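Local coordinates for protein nitrophorin Cim l NP (Cimex lectularius, PDB 2IMQ) that carries nitric oxide on a cysteine-ligated heme b in bed bug saliva and releases it into the victim during feeding, which dilates the blood vessels, at residues A[117-122]-A[154-159]; A[132-137]-A[166-171]. All blocks are in the same frame, centred on the assembly; numbering follows the deposited sequence.

Contact 1: A[117-122]-A[154-159]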
loop_
_atom_site.group_PDB
_atom_site.type_symbol
_atom_site.label_atom_id
_atom_site.label_comp_id
_atom_site.label_asym_id
_atom_site.label_seq_id
_atom_site.Cartn_x
_atom_site.Cartn_y
_atom_site.Cartn_z
ATOM N N GLY A 117 5.130 -8.389 -7.569
ATOM C CA GLY A 117 5.192 -7.132 -6.950
ATOM C C GLY A 117 6.187 -6.209 -7.595
ATOM O O GLY A 117 6.846 -6.541 -8.613
ATOM N N ILE A 118 6.287 -5.039 -7.000
ATOM C CA ILE A 118 7.159 -3.906 -7.448
ATOM C C ILE A 118 7.858 -3.378 -6.242
ATOM O O ILE A 118 7.225 -3.181 -5.187
ATOM C CB ILE A 118 6.327 -2.802 -8.060
ATOM C CG1 ILE A 118 5.429 -3.312 -9.208
ATOM C CG2 ILE A 118 7.236 -1.627 -8.602
ATOM C CD1 ILE A 118 4.392 -2.369 -9.634
ATOM N N VAL A 119 9.162 -3.085 -6.374
ATOM C CA VAL A 119 9.851 -2.382 -5.325
ATOM C C VAL A 119 10.554 -1.161 -5.919
ATOM O O VAL A 119 11.330 -1.319 -6.830
ATOM C CB VAL A 119 10.945 -3.226 -4.627
ATOM C CG1 VAL A 119 11.423 -2.528 -3.423
ATOM C CG2 VAL A 119 10.468 -4.560 -4.273
ATOM N N THR A 120 10.296 -0.002 -5.369
ATOM C CA THR A 120 10.996 1.243 -5.759
ATOM C C THR A 120 11.747 1.728 -4.565
ATOM O O THR A 120 11.202 1.883 -3.471
ATOM C CB THR A 120 9.952 2.272 -6.236
ATOM O OG1 THR A 120 9.386 1.837 -7.468
ATOM C CG2 THR A 120 10.565 3.651 -6.483
ATOM N N SER A 121 13.046 2.031 -4.776
ATOM C CA SER A 121 13.927 2.431 -3.711
ATOM C C SER A 121 14.736 3.671 -4.122
ATOM O O SER A 121 15.004 3.887 -5.273
ATOM C CB SER A 121 14.933 1.312 -3.367
ATOM O OG SER A 121 14.264 0.119 -2.968
ATOM N N PHE A 122 15.144 4.416 -3.144
ATOM C CA PHE A 122 15.917 5.687 -3.365
ATOM C C PHE A 122 16.515 6.150 -2.077
ATOM O O PHE A 122 16.096 5.774 -0.973
ATOM C CB PHE A 122 14.992 6.778 -3.947
ATOM C CG PHE A 122 13.924 7.247 -2.988
ATOM C CD1 PHE A 122 14.155 8.335 -2.189
ATOM C CD2 PHE A 122 12.668 6.599 -2.905
ATOM C CE1 PHE A 122 13.233 8.770 -1.300
ATOM C CE2 PHE A 122 11.717 7.037 -1.992
ATOM C CZ PHE A 122 11.994 8.111 -1.192
ATOM N N LEU A 154 10.900 -9.324 -2.872
ATOM C CA LEU A 154 10.221 -8.015 -2.671
ATOM C C LEU A 154 10.547 -7.418 -1.311
ATOM O O LEU A 154 10.156 -6.278 -1.015
ATOM C CB LEU A 154 8.710 -8.167 -2.849
ATOM C CG LEU A 154 8.238 -8.654 -4.199
ATOM C CD1 LEU A 154 6.757 -9.034 -4.137
ATOM C CD2 LEU A 154 8.444 -7.625 -5.270
ATOM N N ASP A 155 11.317 -8.150 -0.500
ATOM C CA ASP A 155 11.537 -7.829 0.903
ATOM C C ASP A 155 12.983 -7.361 1.060
ATOM O O ASP A 155 13.926 -8.178 1.248
ATOM C CB ASP A 155 11.303 -9.044 1.784
ATOM C CG ASP A 155 11.332 -8.725 3.230
ATOM O OD1 ASP A 155 11.937 -7.681 3.635
ATOM O OD2 ASP A 155 10.799 -9.496 4.054
ATOM N N TYR A 156 13.163 -6.036 1.042
ATOM C CA TYR A 156 14.485 -5.423 1.101
ATOM C C TYR A 156 15.019 -5.315 2.517
ATOM O O TYR A 156 16.067 -4.679 2.759
ATOM C CB TYR A 156 14.470 -4.077 0.360
ATOM C CG TYR A 156 14.664 -4.171 -1.126
ATOM C CD1 TYR A 156 14.132 -5.185 -1.893
ATOM C CD2 TYR A 156 15.353 -3.182 -1.779
ATOM C CE1 TYR A 156 14.362 -5.247 -3.260
ATOM C CE2 TYR A 156 15.575 -3.232 -3.128
ATOM C CZ TYR A 156 15.091 -4.262 -3.855
ATOM O OH TYR A 156 15.278 -4.349 -5.207
ATOM N N SER A 157 14.345 -5.943 3.469
ATOM C CA SER A 157 14.884 -6.125 4.809
ATOM C C SER A 157 15.711 -7.421 4.864
ATOM O O SER A 157 16.472 -7.609 5.819
ATOM C CB SER A 157 13.806 -6.165 5.889
ATOM O OG SER A 157 13.129 -7.390 5.940
ATOM N N LYS A 158 15.534 -8.304 3.868
ATOM C CA LYS A 158 16.205 -9.621 3.790
ATOM C C LYS A 158 17.179 -9.510 2.664
ATOM O O LYS A 158 17.170 -10.319 1.735
ATOM C CB LYS A 158 15.208 -10.708 3.454
ATOM C CG LYS A 158 14.371 -11.098 4.556
ATOM C CD LYS A 158 13.501 -12.258 4.149
ATOM C CE LYS A 158 12.714 -12.699 5.331
ATOM N NZ LYS A 158 13.635 -13.082 6.491
ATOM N N LYS A 159 17.926 -8.423 2.672
ATOM C CA LYS A 159 19.003 -8.171 1.724
ATOM C C LYS A 159 20.272 -8.126 2.580
ATOM O O LYS A 159 20.210 -7.972 3.790
ATOM C CB LYS A 159 18.813 -6.835 0.995
ATOM C CG LYS A 159 17.888 -6.918 -0.228
ATOM C CD LYS A 159 18.209 -5.891 -1.289
ATOM C CE LYS A 159 19.047 -6.458 -2.453
ATOM N NZ LYS A 159 18.247 -7.253 -3.460
#
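The phenol ring of Tyr156 is covered on both faces. Val119 CG1 stands over one of them, 3.9 Å from the ring centroid and only 7° off the ring normal, which is the geometry of a CH-pi contact; CD of Lys159, from the same loop as the tyrosine, sits above the centre of the opposite face. Ser121 comes in obliquely, its OG 3.6 Å from Tyr156 CE2, while the hydroxyl itself is hydrogen-bonded to Ser130 on the adjacent strand.

The two methyls of Val119 divide the work. With CG1 anti to the backbone N (chi1 -170°), that branch meets the ring, and CG2 turns to the leucine, 3.8 Å from Leu154 CD2. Two residues earlier in the strand, at Gly117, Leu154 lies against bare backbone: its CD2 is 3.5 Å from Gly117 C and its CD1 3.7 Å from Gly117 CA, an approach possible because the glycine has no side chain.

In the fold, residues 117-122 belong to strand 116-124 of the five-stranded sheet, and residues 154-159 to the long loop between strands 127-135 and 165-169, which lies over one face of that sheet. Ile118 and Thr120 project from the other face onto Leu86 of strand 84-91 in the second sheet of the DNase I-like sandwich.

The loop contains a type I turn from Asp155 to Lys158 and, within it, an Asx turn. Asp155 OD1 accepts from Ser157 OG at 2.6 Å and from Ser157 N at 3.0 Å, both donors approaching from the same face of the carboxylate, while OD2 is held by Tyr150 and Trp213.

Contact 2: A[132-137]-A[166-171]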
loop_
_atom_site.group_PDB
_atom_site.type_symbol
_atom_site.label_atom_id
_atom_site.label_comp_id
_atom_site.label_asym_id
_atom_site.label_seq_id
_atom_site.Cartn_x
_atom_site.Cartn_y
_atom_site.Cartn_z
ATOM N N THR A 132 7.305 -1.176 -1.469
ATOM C CA THR A 132 6.857 -2.356 -2.140
ATOM C C THR A 132 5.350 -2.364 -2.239
ATOM O O THR A 132 4.662 -2.021 -1.302
ATOM C CB THR A 132 7.312 -3.603 -1.356
ATOM O OG1 THR A 132 8.725 -3.629 -1.376
ATOM C CG2 THR A 132 6.807 -4.909 -1.947
ATOM N N THR A 133 4.888 -2.835 -3.379
ATOM C CA THR A 133 3.504 -3.346 -3.475
ATOM C C THR A 133 3.505 -4.763 -4.067
ATOM O O THR A 133 4.472 -5.165 -4.726
ATOM C CB THR A 133 2.587 -2.378 -4.261
ATOM O OG1 THR A 133 1.200 -2.709 -4.026
ATOM C CG2 THR A 133 2.799 -2.408 -5.717
ATOM N N SER A 134 2.439 -5.520 -3.842
ATOM C CA SER A 134 2.384 -6.878 -4.304
ATOM C C SER A 134 0.955 -7.279 -4.542
ATOM O O SER A 134 0.008 -6.640 -4.059
ATOM C CB SER A 134 3.063 -7.784 -3.310
ATOM O OG SER A 134 2.398 -7.721 -2.039
ATOM N N ARG A 135 0.810 -8.376 -5.256
ATOM C CA ARG A 135 -0.523 -8.850 -5.676
ATOM C C ARG A 135 -0.438 -10.346 -5.877
ATOM O O ARG A 135 0.465 -10.835 -6.570
ATOM C CB ARG A 135 -0.935 -8.177 -6.990
ATOM C CG ARG A 135 -2.275 -8.500 -7.548
ATOM C CD ARG A 135 -2.428 -9.817 -8.195
ATOM N NE ARG A 135 -3.594 -9.771 -9.057
ATOM C CZ ARG A 135 -4.047 -10.810 -9.714
ATOM N NH1 ARG A 135 -3.378 -11.938 -9.650
ATOM N NH2 ARG A 135 -5.139 -10.705 -10.462
ATOM N N MET A 136 -1.327 -11.080 -5.247
ATOM C CA MET A 136 -1.383 -12.532 -5.410
ATOM C C MET A 136 -2.848 -12.931 -5.540
ATOM O O MET A 136 -3.737 -12.330 -4.925
ATOM C CB MET A 136 -0.785 -13.225 -4.229
ATOM C CG MET A 136 -0.558 -14.697 -4.395
ATOM S SD MET A 136 0.569 -15.059 -5.717
ATOM C CE MET A 136 2.111 -14.427 -5.046
ATOM N N SER A 137 -3.087 -14.004 -6.300
ATOM C CA SER A 137 -4.422 -14.609 -6.453
ATOM C C SER A 137 -4.626 -15.728 -5.446
ATOM O O SER A 137 -3.666 -16.369 -5.069
ATOM C CB SER A 137 -4.572 -15.178 -7.889
ATOM O OG SER A 137 -3.729 -16.266 -8.115
ATOM N N LEU A 166 11.420 0.985 5.215
ATOM C CA LEU A 166 10.705 0.118 4.309
ATOM C C LEU A 166 9.234 0.163 4.554
ATOM O O LEU A 166 8.770 0.129 5.696
ATOM C CB LEU A 166 11.162 -1.318 4.415
ATOM C CG LEU A 166 12.663 -1.515 4.123
ATOM C CD1 LEU A 166 13.324 -1.604 5.378
ATOM C CD2 LEU A 166 12.866 -2.698 3.229
ATOM N N PHE A 167 8.502 0.239 3.473
ATOM C CA PHE A 167 7.017 0.220 3.487
ATOM C C PHE A 167 6.512 -0.777 2.468
ATOM O O PHE A 167 7.044 -0.869 1.375
ATOM C CB PHE A 167 6.504 1.633 3.166
ATOM C CG PHE A 167 7.023 2.660 4.151
ATOM C CD1 PHE A 167 8.195 3.366 3.905
ATOM C CD2 PHE A 167 6.377 2.870 5.359
ATOM C CE1 PHE A 167 8.677 4.258 4.862
ATOM C CE2 PHE A 167 6.869 3.752 6.311
ATOM C CZ PHE A 167 8.037 4.437 6.043
ATOM N N TRP A 168 5.470 -1.502 2.821
ATOM C CA TRP A 168 4.873 -2.455 1.927
ATOM C C TRP A 168 3.391 -2.140 2.005
ATOM O O TRP A 168 2.769 -2.205 3.069
ATOM C CB TRP A 168 5.125 -3.872 2.428
ATOM C CG TRP A 168 4.849 -4.985 1.459
ATOM C CD1 TRP A 168 3.815 -5.135 0.621
ATOM C CD2 TRP A 168 5.701 -6.081 1.226
ATOM N NE1 TRP A 168 3.939 -6.288 -0.116
ATOM C CE2 TRP A 168 5.105 -6.893 0.249
ATOM C CE3 TRP A 168 6.926 -6.500 1.789
ATOM C CZ2 TRP A 168 5.687 -8.039 -0.194
ATOM C CZ3 TRP A 168 7.490 -7.666 1.325
ATOM C CH2 TRP A 168 6.876 -8.401 0.351
ATOM N N ILE A 169 2.839 -1.787 0.861
ATOM C CA ILE A 169 1.466 -1.248 0.759
ATOM C C ILE A 169 0.712 -1.923 -0.364
ATOM O O ILE A 169 1.249 -2.128 -1.448
ATOM C CB ILE A 169 1.471 0.280 0.552
ATOM C CG1 ILE A 169 2.316 0.696 -0.657
ATOM C CG2 ILE A 169 1.954 0.951 1.836
ATOM C CD1 ILE A 169 2.168 2.226 -0.946
ATOM N N GLY A 170 -0.533 -2.274 -0.084
ATOM C CA GLY A 170 -1.380 -2.901 -1.069
ATOM C C GLY A 170 -2.253 -3.919 -0.381
ATOM O O GLY A 170 -2.261 -4.070 0.846
ATOM N N ASP A 171 -2.997 -4.613 -1.215
ATOM C CA ASP A 171 -3.830 -5.711 -0.773
ATOM C C ASP A 171 -2.941 -6.949 -0.736
ATOM O O ASP A 171 -2.505 -7.448 -1.800
ATOM C CB ASP A 171 -5.029 -5.896 -1.678
ATOM C CG ASP A 171 -5.893 -7.070 -1.318
ATOM O OD1 ASP A 171 -5.523 -7.813 -0.366
ATOM O OD2 ASP A 171 -6.941 -7.222 -1.987
HETATM O O HOH W 1 9.759 -2.049 0.740
HETATM O O HOH W 2 -1.997 -4.843 -3.982
HETATM O O HOH W 3 -3.006 -9.465 -3.519
#
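Thr132 packs on Trp168 at a parallel beta bridge. From CB, 3.9 Å from Trp168 CD2, the threonine divides: CG2, the branch anti to the backbone N, stands over the indole, 3.5 Å from the centroid of the five-membered ring and 15° off its normal, a close CH-pi contact. The other branch, OG1, is bonded to Leu154 O and shares a water with Phe167 O, to which that water donates.

Two backbone bonds fix the pairing of strands 132-135 and 166-169, whose directions differ by 29°: Thr132 N to Phe167 O at 2.9 Å and Ile169 N to Thr132 O at 2.8 Å. Past this point side chains and waters take over. Thr133 OG1 donates to Ile169 O at 2.6 Å, in the carbonyl plane. At the indole edge, Trp168 NE1 donates to Ser134 OG at 2.9 Å, the oxygen lying 3° out of the ring plane; the first torsion sets this hydroxyl between the serine's backbone N and carbonyl carbon, and it is also bonded to Ala149 O. The chain turns a corner at Gly170, and beyond it one water links Ser134 O with Asp171 N while another links Met136 N with Asp171 O.

The pair joins the central strand of the five-stranded sheet, 127-135, to its neighbour 165-169. Its Thr133 and Ile169 side chains meet Ala43 of the other sheet, while the Trp168 ring, on the opposite face, is also packed by Phe210, Trp213 and Tyr150.

Within this pair the indole is held both on a face, by a methyl, and at its edge, by an in-plane hydrogen bond. Inside this buried contact, the indole N-H, the Thr133 hydroxyl and the carbonyl of Ile169 all find partners within the pair itself.

How the contacts relate
Both contacts are buried and serve the same five-stranded sheet, but in different ways. Contact 2, nearer the centre of the chain, joins neighbouring strands edge to edge through backbone, side-chain and water-mediated hydrogen bonds. Contact 1 sets a loop on a face of the sheet by apolar packing and a CH-pi contact, and its loop reaches partly exposed and exposed residues. Their centres are 10 Å apart, and they meet directly: Ile118 N lies 2.9 Å from Thr133 O, a probable hydrogen bond between neighbouring strands 116-124 and 127-135. Val119 CG2 also packs 3.5 Å from Thr132 OG1, strand to strand, and the loop reaches contact 2 through Leu154 O and through Tyr156 C, 3.5 Å from Leu166 CD2.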